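Side-chain contacts in MarR-family transcriptional regulator (Bordetella bronchiseptica, PDB 6PCO), which acts as a DNA-binding transcriptional regulator of biofilm formation, its hold on DNA being controlled by 6-hydroxynicotinic acid: residues Ser77-Thr80 against Ala81-Val85; His66-Ile69 against Phe70-Ile74; Val55-Leu58 against Leu59-Tyr63; Gln158-Gln161 against Ser162-Gly166. All coordinates share one frame; numbering follows the deposited sequence.

Overall arrangement
From the N terminus, the contacts come in the order 3, 2, 1, 4. Each lies within one continuous run of residues, so none closes a long loop and none nests in or crosses another. Contact 3 (55-63) lies at the start of helix 55-73 and contact 2 (66-74) at its end, about 16 Å apart between centres; contact 1 (77-85) turns the chain into helix 81-93. Contact 4 (158-166), at the end of helix 143-164, returns to contact 2 through Thr163 and Ile159 against His66 and Phe70. Phe70 also packs on contact 1. Contacts 1, 2 and 4 each supply one residue to the butanediol pocket; contact 3 lies in the dimer interface, and its Gly56 and Arg60 from the second subunit reach the same ligand.

Contact 1: residues Ser77-Thr80 against Ala81-Val85; sequences SKLT and AAQFV
Thr80 starts helix 81-93 by bonding through its side chain to Gln83. Its OG1 accepts from Gln83 N at 3.0 Å with an N-H...O angle of 160°, which satisfies an amide of the first helical turn that has no earlier helical carbonyl to use. A chi1 of 70° places OG1 between the backbone N and the carbonyl carbon, facing that turn. The carbonyl of the same residue is used as well: Phe84 N donates to Thr80 O at 2.8 Å. Gln83 crosses the threonine at about a right angle, and its NE2 comes to 3.2 Å from Thr80 OG1, but the angle is too poor for a hydrogen bond. Its other amide atom, OE1, lies 3.7 Å from Leu79 CD1. The second leucine methyl, CD2, approaches Phe84 CB at 4.1 Å, and Met152 of helix 143-164 touches both of these residues. Before the cap, Asp76 OD1 accepts from Lys78 N and, weakly, from Leu79 N, while Ser77 OG bonds to Pro75 O. Ala81 packs on Phe70 and on Arg60 of the second subunit. The arrangement is a threonine N-cap, here opening the helix that brings Val85 to the butanediol pocket.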
loop_
_atom_site.group_PDB
_atom_site.type_symbol
_atom_site.label_atom_id
_atom_site.label_comp_id
_atom_site.label_asym_id
_atom_site.label_seq_id
_atom_site.Cartn_x
_atom_site.Cartn_y
_atom_site.Cartn_z
ATOM N N SER A 77 12.816 12.660 -9.108
ATOM C CA SER A 77 11.590 12.947 -8.376
ATOM C C SER A 77 10.346 12.541 -9.188
ATOM O O SER A 77 9.262 12.441 -8.620
ATOM C CB SER A 77 11.565 14.398 -7.958
ATOM O OG SER A 77 12.762 14.738 -7.262
ATOM N N LYS A 78 10.508 12.297 -10.501
ATOM C CA LYS A 78 9.406 11.871 -11.390
ATOM C C LYS A 78 9.046 10.402 -11.127
ATOM O O LYS A 78 7.902 9.981 -11.369
ATOM C CB LYS A 78 9.782 12.044 -12.865
ATOM C CG LYS A 78 9.655 13.456 -13.416
ATOM C CD LYS A 78 10.319 13.626 -14.769
ATOM C CE LYS A 78 9.693 14.700 -15.636
ATOM N NZ LYS A 78 10.378 14.827 -16.948
ATOM N N LEU A 79 10.030 9.649 -10.613
ATOM C CA LEU A 79 9.978 8.203 -10.478
ATOM C C LEU A 79 9.226 7.810 -9.202
ATOM O O LEU A 79 9.590 8.237 -8.138
ATOM C CB LEU A 79 11.419 7.692 -10.436
ATOM C CG LEU A 79 11.613 6.211 -10.755
ATOM C CD1 LEU A 79 11.327 5.922 -12.228
ATOM C CD2 LEU A 79 13.024 5.766 -10.383
ATOM N N THR A 80 8.190 6.973 -9.330
ATOM C CA THR A 80 7.440 6.436 -8.170
ATOM C C THR A 80 8.013 5.077 -7.749
ATOM O O THR A 80 8.694 4.423 -8.519
ATOM C CB THR A 80 5.947 6.315 -8.486
ATOM O OG1 THR A 80 5.713 5.272 -9.436
ATOM C CG2 THR A 80 5.377 7.610 -9.024
ATOM N N ALA A 81 7.736 4.691 -6.501
ATOM C CA ALA A 81 8.078 3.372 -5.939
ATOM C C ALA A 81 7.606 2.245 -6.865
ATOM O O ALA A 81 8.363 1.315 -7.156
ATOM C CB ALA A 81 7.494 3.226 -4.557
ATOM N N ALA A 82 6.377 2.356 -7.364
ATOM C CA ALA A 82 5.815 1.358 -8.296
ATOM C C ALA A 82 6.591 1.378 -9.624
ATOM O O ALA A 82 6.972 0.347 -10.158
ATOM C CB ALA A 82 4.337 1.604 -8.489
ATOM N N GLN A 83 6.832 2.571 -10.156
ATOM C CA GLN A 83 7.592 2.711 -11.374
ATOM C C GLN A 83 8.952 2.001 -11.222
ATOM O O GLN A 83 9.409 1.262 -12.130
ATOM C CB GLN A 83 7.798 4.191 -11.692
ATOM C CG GLN A 83 6.695 4.811 -12.523
ATOM C CD GLN A 83 6.815 6.314 -12.553
ATOM O OE1 GLN A 83 7.851 6.875 -12.916
ATOM N NE2 GLN A 83 5.745 6.978 -12.148
ATOM N N PHE A 84 9.614 2.244 -10.086
ATOM C CA PHE A 84 10.974 1.762 -9.887
ATOM C C PHE A 84 10.959 0.225 -9.897
ATOM O O PHE A 84 11.708 -0.428 -10.622
ATOM C CB PHE A 84 11.578 2.355 -8.609
ATOM C CG PHE A 84 12.892 1.738 -8.218
ATOM C CD1 PHE A 84 14.031 1.986 -8.959
ATOM C CD2 PHE A 84 12.979 0.864 -7.151
ATOM C CE1 PHE A 84 15.238 1.397 -8.620
ATOM C CE2 PHE A 84 14.184 0.278 -6.816
ATOM C CZ PHE A 84 15.312 0.545 -7.556
ATOM N N VAL A 85 10.066 -0.341 -9.092
ATOM C CA VAL A 85 9.910 -1.773 -8.976
ATOM C C VAL A 85 9.649 -2.403 -10.356
ATOM O O VAL A 85 10.262 -3.412 -10.692
ATOM C CB VAL A 85 8.796 -2.096 -7.963
ATOM C CG1 VAL A 85 8.285 -3.519 -8.108
ATOM C CG2 VAL A 85 9.301 -1.850 -6.552
#

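Contact 2: residues His66-Ile69 against Phe70-Ile74; sequences HVAI and FQQTI. With BU1 (1,4-butanediol), chain E.
Val67 and Gln71, one turn apart on helix 55-73, cross obliquely, and Val67 CG1 meets the glutamine amide at its oxygen, 3.8 Å from Gln71 OE1. Gln71 is extended beyond CG and runs back past the valine carbonyl, its CG lying 3.3 Å from Val67 O. Gln72 repeats this one residue on, with its CG 3.3 Å from Ala68 O. His66 and Phe70 are the inward-facing pair. Both have CG anti to the backbone N (chi1 167° and 180°), but their rings serve different neighbours. The phenyl packs between helices, against Phe84 of helix 81-93 and Ile159 of helix 143-164. The imidazole presents its edge to butanediol: His66 NE2 and BU1 O6 share a nearly straight hydrogen bond of 2.9 Å, and His66 CE1 lies 3.6 Å from BU1 C1. The other ring nitrogen, ND1, hydrogen-bonds to Thr163 OG1, and a partner at each nitrogen should fix the rotation of the ring. Ordinary helical bonds link the turns, such as Phe70 N to His66 O at 2.7 Å. Arg60 and Gly56 of the second subunit also bond to the diol, making this a ligand pocket at the dimer interface of a MarR-type regulator.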
loop_
_atom_site.group_PDB
_atom_site.type_symbol
_atom_site.label_atom_id
_atom_site.label_comp_id
_atom_site.label_asym_id
_atom_site.label_seq_id
_atom_site.Cartn_x
_atom_site.Cartn_y
_atom_site.Cartn_z
ATOM N N HIS A 66 7.397 4.013 4.417
ATOM C CA HIS A 66 8.317 3.570 3.397
ATOM C C HIS A 66 8.223 4.470 2.156
ATOM O O HIS A 66 9.254 4.870 1.595
ATOM C CB HIS A 66 8.095 2.091 3.062
ATOM C CG HIS A 66 8.790 1.688 1.818
ATOM N ND1 HIS A 66 10.157 1.533 1.772
ATOM C CD2 HIS A 66 8.326 1.448 0.573
ATOM C CE1 HIS A 66 10.514 1.187 0.546
ATOM N NE2 HIS A 66 9.406 1.122 -0.217
ATOM N N VAL A 67 7.002 4.801 1.725
ATOM C CA VAL A 67 6.828 5.568 0.476
ATOM C C VAL A 67 7.350 7.000 0.676
ATOM O O VAL A 67 8.006 7.542 -0.212
ATOM C CB VAL A 67 5.374 5.538 -0.037
ATOM C CG1 VAL A 67 5.127 6.594 -1.101
ATOM C CG2 VAL A 67 5.008 4.163 -0.582
ATOM N N ALA A 68 7.071 7.603 1.835
ATOM C CA ALA A 68 7.663 8.897 2.185
ATOM C C ALA A 68 9.195 8.802 2.132
ATOM O O ALA A 68 9.845 9.646 1.527
ATOM C CB ALA A 68 7.185 9.352 3.546
ATOM N N ILE A 69 9.767 7.769 2.764
ATOM C CA ILE A 69 11.191 7.608 2.744
ATOM C C ILE A 69 11.643 7.518 1.284
ATOM O O ILE A 69 12.618 8.157 0.893
ATOM C CB ILE A 69 11.632 6.385 3.564
ATOM C CG1 ILE A 69 11.570 6.673 5.059
ATOM C CG2 ILE A 69 13.020 5.910 3.150
ATOM C CD1 ILE A 69 11.516 5.424 5.911
ATOM N N PHE A 70 10.952 6.692 0.493
ATOM C CA PHE A 70 11.323 6.478 -0.919
ATOM C C PHE A 70 11.407 7.836 -1.630
ATOM O O PHE A 70 12.374 8.095 -2.320
ATOM C CB PHE A 70 10.331 5.538 -1.624
ATOM C CG PHE A 70 10.655 5.289 -3.076
ATOM C CD1 PHE A 70 10.261 6.187 -4.059
ATOM C CD2 PHE A 70 11.405 4.189 -3.458
ATOM C CE1 PHE A 70 10.592 5.982 -5.390
ATOM C CE2 PHE A 70 11.757 3.999 -4.787
ATOM C CZ PHE A 70 11.348 4.892 -5.751
ATOM N N GLN A 71 10.371 8.671 -1.437
ATOM C CA GLN A 71 10.169 9.951 -2.157
ATOM C C GLN A 71 11.218 10.993 -1.740
ATOM O O GLN A 71 11.706 11.753 -2.576
ATOM C CB GLN A 71 8.758 10.480 -1.897
ATOM C CG GLN A 71 7.693 9.713 -2.666
ATOM C CD GLN A 71 6.283 10.122 -2.318
ATOM O OE1 GLN A 71 5.944 10.319 -1.153
ATOM N NE2 GLN A 71 5.451 10.250 -3.340
ATOM N N GLN A 72 11.535 11.016 -0.442
ATOM C CA GLN A 72 12.527 11.895 0.126
ATOM C C GLN A 72 13.934 11.553 -0.405
ATOM O O GLN A 72 14.682 12.455 -0.737
ATOM C CB GLN A 72 12.445 11.847 1.653
ATOM C CG GLN A 72 11.202 12.538 2.203
ATOM C CD GLN A 72 11.278 12.739 3.696
ATOM O OE1 GLN A 72 12.261 13.261 4.215
ATOM N NE2 GLN A 72 10.236 12.326 4.404
ATOM N N THR A 73 14.287 10.268 -0.521
ATOM C CA THR A 73 15.689 9.878 -0.834
ATOM C C THR A 73 15.930 9.634 -2.343
ATOM O O THR A 73 17.064 9.750 -2.788
ATOM C CB THR A 73 16.146 8.705 0.048
ATOM O OG1 THR A 73 15.317 7.576 -0.169
ATOM C CG2 THR A 73 16.044 9.022 1.520
ATOM N N ILE A 74 14.909 9.307 -3.140
ATOM C CA ILE A 74 15.148 9.035 -4.569
ATOM C C ILE A 74 15.508 10.343 -5.278
ATOM O O ILE A 74 14.780 11.321 -5.154
ATOM C CB ILE A 74 13.957 8.306 -5.236
ATOM C CG1 ILE A 74 14.405 7.585 -6.508
ATOM C CG2 ILE A 74 12.765 9.224 -5.503
ATOM C CD1 ILE A 74 15.108 6.273 -6.241
HETATM C C1 BU1 E . 13.240 -0.853 -0.475
HETATM C C2 BU1 E . 12.181 -1.313 -1.492
HETATM C C3 BU1 E . 11.815 -0.260 -2.541
HETATM C C4 BU1 E . 10.537 -0.701 -3.277
HETATM O O5 BU1 E . 13.047 -1.429 0.852
HETATM O O6 BU1 E . 9.344 0.020 -2.881
#

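Contact 3: residues Val55-Leu58 against Leu59-Tyr63; sequences VGHL and LRRAY
The His57 ring is overlapped on one face by the aliphatic part of Arg61, one turn further along the helix. Arg61 CG stands 4.2 Å from the ring centroid and 28° off its normal, a CH-pi contact, and Arg61 CD follows at 3.4 Å from His57 CE1. Both residues lie on helix 55-73, the N-terminal dimerisation helix of this MarR-type winged-helix protein, and all of this first part of it borders the second subunit. Arg61 bends at chi3 (46°), and its guanidinium plane lies only 20° from that of the imidazole, although the two side chains run at a slant to each other. The polar ends are apart: His57 ND1 and Arg61 NE are 5.0 Å from each other. Across the interface His57 NE2 hydrogen-bonds to Thr105 O of the second subunit, while the Phe51 ring meets the imidazole edge-to-face. Arg60 also reaches the partner subunit, NE bonding to Tyr63 OH of the second subunit. A bend at chi3 of the opposite sense to that of Arg61 turns its guanidinium back along the helix, though crowding against the His57 ring makes the exact position of this group uncertain. The apolar side belongs to Val55 and Leu59, both of which pack on Met182 of helix 169-183. Helical bonds tie the turns together: Arg61 N donates to His57 O at 2.7 Å and Arg60 N to Gly56 O at 3.0 Å. Leu59 CG lies 3.3 Å from Val55 O, the carbonyl that accepts from Leu59 N.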
loop_
_atom_site.group_PDB
_atom_site.type_symbol
_atom_site.label_atom_id
_atom_site.label_comp_id
_atom_site.label_asym_id
_atom_site.label_seq_id
_atom_site.Cartn_x
_atom_site.Cartn_y
_atom_site.Cartn_z
ATOM N N VAL A 55 -4.003 -5.135 12.351
ATOM C CA VAL A 55 -2.778 -5.406 11.599
ATOM C C VAL A 55 -2.835 -4.734 10.217
ATOM O O VAL A 55 -1.796 -4.388 9.657
ATOM C CB VAL A 55 -2.468 -6.917 11.518
ATOM C CG1 VAL A 55 -3.530 -7.718 10.797
ATOM C CG2 VAL A 55 -1.114 -7.182 10.889
ATOM N N GLY A 56 -4.046 -4.537 9.683
ATOM C CA GLY A 56 -4.261 -3.872 8.392
ATOM C C GLY A 56 -3.781 -2.431 8.418
ATOM O O GLY A 56 -3.127 -1.968 7.478
ATOM N N HIS A 57 -4.073 -1.736 9.521
ATOM C CA HIS A 57 -3.717 -0.322 9.680
ATOM C C HIS A 57 -2.200 -0.149 9.836
ATOM O O HIS A 57 -1.627 0.749 9.226
ATOM C CB HIS A 57 -4.465 0.308 10.862
ATOM C CG HIS A 57 -4.342 1.801 10.930
ATOM N ND1 HIS A 57 -3.657 2.447 11.944
ATOM C CD2 HIS A 57 -4.814 2.777 10.126
ATOM C CE1 HIS A 57 -3.711 3.749 11.754
ATOM N NE2 HIS A 57 -4.417 3.974 10.656
ATOM N N LEU A 58 -1.572 -0.997 10.661
ATOM C CA LEU A 58 -0.139 -0.934 10.927
ATOM C C LEU A 58 0.622 -1.190 9.620
ATOM O O LEU A 58 1.664 -0.555 9.390
ATOM C CB LEU A 58 0.234 -1.971 11.989
ATOM C CG LEU A 58 -0.409 -1.788 13.362
ATOM C CD1 LEU A 58 -0.297 -3.067 14.178
ATOM C CD2 LEU A 58 0.204 -0.617 14.121
ATOM N N LEU A 59 0.085 -2.090 8.773
ATOM C CA LEU A 59 0.634 -2.316 7.430
ATOM C C LEU A 59 0.511 -1.035 6.607
ATOM O O LEU A 59 1.449 -0.667 5.929
ATOM C CB LEU A 59 -0.088 -3.472 6.733
ATOM C CG LEU A 59 0.362 -4.875 7.145
ATOM C CD1 LEU A 59 -0.478 -5.931 6.467
ATOM C CD2 LEU A 59 1.823 -5.104 6.814
ATOM N N ARG A 60 -0.651 -0.376 6.696
ATOM C CA ARG A 60 -0.926 0.884 5.995
ATOM C C ARG A 60 0.102 1.928 6.445
ATOM O O ARG A 60 0.730 2.562 5.610
ATOM C CB ARG A 60 -2.358 1.356 6.270
ATOM C CG ARG A 60 -2.715 2.728 5.711
ATOM C CD ARG A 60 -4.120 3.178 6.114
ATOM N NE ARG A 60 -5.154 2.187 5.765
ATOM C CZ ARG A 60 -5.797 1.384 6.638
ATOM N NH1 ARG A 60 -5.709 1.603 7.940
ATOM N NH2 ARG A 60 -6.520 0.351 6.212
ATOM N N ARG A 61 0.286 2.065 7.761
ATOM C CA ARG A 61 1.156 3.096 8.317
ATOM C C ARG A 61 2.601 2.811 7.882
ATOM O O ARG A 61 3.286 3.693 7.384
ATOM C CB ARG A 61 1.035 3.167 9.845
ATOM C CG ARG A 61 -0.167 3.938 10.367
ATOM C CD ARG A 61 -0.283 3.969 11.892
ATOM N NE ARG A 61 0.936 4.281 12.642
ATOM C CZ ARG A 61 1.452 5.498 12.798
ATOM N NH1 ARG A 61 0.931 6.527 12.150
ATOM N NH2 ARG A 61 2.500 5.678 13.586
ATOM N N ALA A 62 3.049 1.565 8.065
ATOM C CA ALA A 62 4.417 1.198 7.785
ATOM C C ALA A 62 4.727 1.367 6.291
ATOM O O ALA A 62 5.864 1.705 5.928
ATOM C CB ALA A 62 4.671 -0.211 8.232
ATOM N N TYR A 63 3.722 1.129 5.438
ATOM C CA TYR A 63 3.865 1.282 3.979
ATOM C C TYR A 63 3.893 2.773 3.595
ATOM O O TYR A 63 4.666 3.148 2.714
ATOM C CB TYR A 63 2.768 0.505 3.250
ATOM C CG TYR A 63 2.717 0.738 1.761
ATOM C CD1 TYR A 63 3.686 0.225 0.909
ATOM C CD2 TYR A 63 1.688 1.475 1.196
ATOM C CE1 TYR A 63 3.648 0.461 -0.457
ATOM C CE2 TYR A 63 1.633 1.720 -0.165
ATOM C CZ TYR A 63 2.617 1.217 -0.997
ATOM O OH TYR A 63 2.528 1.464 -2.340
#

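Contact 4: residues Gln158-Gln161 against Ser162-Gly166; sequences QITQ and STFGG. With BU1 (1,4-butanediol), chain E.
Ile159 O accepts twice from Thr163, once from the backbone N at 2.8 Å and once from the hydroxyl, OG1, at 2.9 Å. The amide arrives almost straight in line with the carbonyl, whereas the hydroxyl comes from above, 47° out of the carbonyl plane. Thr163 OG1 lies beside its own backbone N (chi1 -61°), which brings the hydroxyl back over the preceding turn. Since it donates to Ile159 O, toward His66 ND1 it is probably the acceptor. Thr160 and Phe164, also one turn apart, run side by side and point the same way; Thr160 CG2 touches the ring at Phe164 CE2, 3.5 Å away. The hydroxyl of Thr160 faces the ligand pocket and bonds to Gln54 NE2 of the second subunit; its weak bond from the diol, BU1 O5, is doubtful because the model is overcrowded there. The helix ends at Gly165, whose N still donates to Gln161 O at 3.0 Å but whose positive phi (57°), a value that favours glycine, turns the chain away. Gln161 OE1 bonds to Arg172. Around this last turn of helix 143-164, Ser162 packs on Ile69 of helix 55-73, Phe164 packs on Ile175 and Val176 of helix 169-183, and Val55 of the second subunit touches both Thr163 and Phe164.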
loop_
_atom_site.group_PDB
_atom_site.type_symbol
_atom_site.label_atom_id
_atom_site.label_comp_id
_atom_site.label_asym_id
_atom_site.label_seq_id
_atom_site.Cartn_x
_atom_site.Cartn_y
_atom_site.Cartn_z
ATOM N N GLN A 158 19.857 2.508 0.311
ATOM C CA GLN A 158 19.674 3.479 1.382
ATOM C C GLN A 158 18.211 3.464 1.852
ATOM O O GLN A 158 17.927 3.262 3.022
ATOM C CB GLN A 158 20.095 4.855 0.874
ATOM C CG GLN A 158 20.655 5.754 1.960
ATOM C CD GLN A 158 20.960 7.115 1.382
ATOM O OE1 GLN A 158 21.877 7.277 0.573
ATOM N NE2 GLN A 158 20.157 8.098 1.765
ATOM N N ILE A 159 17.267 3.626 0.917
ATOM C CA ILE A 159 15.846 3.575 1.262
ATOM C C ILE A 159 15.559 2.349 2.143
ATOM O O ILE A 159 14.927 2.474 3.207
ATOM C CB ILE A 159 14.957 3.609 0.008
ATOM C CG1 ILE A 159 15.007 4.987 -0.653
ATOM C CG2 ILE A 159 13.525 3.204 0.347
ATOM C CD1 ILE A 159 14.580 5.003 -2.094
ATOM N N THR A 160 15.997 1.168 1.698
ATOM C CA THR A 160 15.815 -0.066 2.483
ATOM C C THR A 160 16.349 0.137 3.907
ATOM O O THR A 160 15.637 -0.171 4.869
ATOM C CB THR A 160 16.504 -1.267 1.834
ATOM O OG1 THR A 160 15.819 -1.567 0.623
ATOM C CG2 THR A 160 16.509 -2.497 2.710
ATOM N N GLN A 161 17.580 0.660 4.024
ATOM C CA GLN A 161 18.214 0.908 5.323
ATOM C C GLN A 161 17.339 1.830 6.179
ATOM O O GLN A 161 17.032 1.497 7.327
ATOM C CB GLN A 161 19.611 1.511 5.167
ATOM C CG GLN A 161 20.654 0.543 4.624
ATOM C CD GLN A 161 20.654 -0.778 5.355
ATOM O OE1 GLN A 161 20.819 -0.846 6.575
ATOM N NE2 GLN A 161 20.432 -1.850 4.609
ATOM N N SER A 162 16.915 2.964 5.615
ATOM C CA SER A 162 16.050 3.925 6.326
ATOM C C SER A 162 14.762 3.240 6.788
ATOM O O SER A 162 14.353 3.423 7.926
ATOM C CB SER A 162 15.729 5.117 5.488
ATOM O OG SER A 162 16.897 5.875 5.238
ATOM N N THR A 163 14.154 2.448 5.897
ATOM C CA THR A 163 12.893 1.811 6.173
ATOM C C THR A 163 13.022 0.878 7.380
ATOM O O THR A 163 12.117 0.855 8.223
ATOM C CB THR A 163 12.365 1.057 4.948
ATOM O OG1 THR A 163 12.161 2.001 3.895
ATOM C CG2 THR A 163 11.068 0.334 5.238
ATOM N N PHE A 164 14.120 0.099 7.438
ATOM C CA PHE A 164 14.393 -0.797 8.590
ATOM C C PHE A 164 14.581 0.055 9.845
ATOM O O PHE A 164 14.306 -0.382 10.974
ATOM C CB PHE A 164 15.633 -1.669 8.383
ATOM C CG PHE A 164 15.419 -2.917 7.556
ATOM C CD1 PHE A 164 14.393 -3.806 7.858
ATOM C CD2 PHE A 164 16.245 -3.207 6.471
ATOM C CE1 PHE A 164 14.192 -4.947 7.090
ATOM C CE2 PHE A 164 16.034 -4.338 5.702
ATOM C CZ PHE A 164 15.012 -5.215 6.020
ATOM N N GLY A 165 15.056 1.282 9.629
ATOM C CA GLY A 165 15.171 2.243 10.688
ATOM C C GLY A 165 16.038 1.688 11.796
ATOM O O GLY A 165 17.211 1.390 11.565
ATOM N N GLY A 166 15.428 1.495 12.967
ATOM C CA GLY A 166 16.129 1.075 14.178
ATOM C C GLY A 166 15.882 -0.382 14.533
ATOM O O GLY A 166 16.211 -0.787 15.611
HETATM C C1 BU1 E . 13.240 -0.853 -0.475
HETATM C C2 BU1 E . 12.181 -1.313 -1.492
HETATM C C3 BU1 E . 11.815 -0.260 -2.541
HETATM C C4 BU1 E . 10.537 -0.701 -3.277
HETATM O O5 BU1 E . 13.047 -1.429 0.852
HETATM O O6 BU1 E . 9.344 0.020 -2.881
#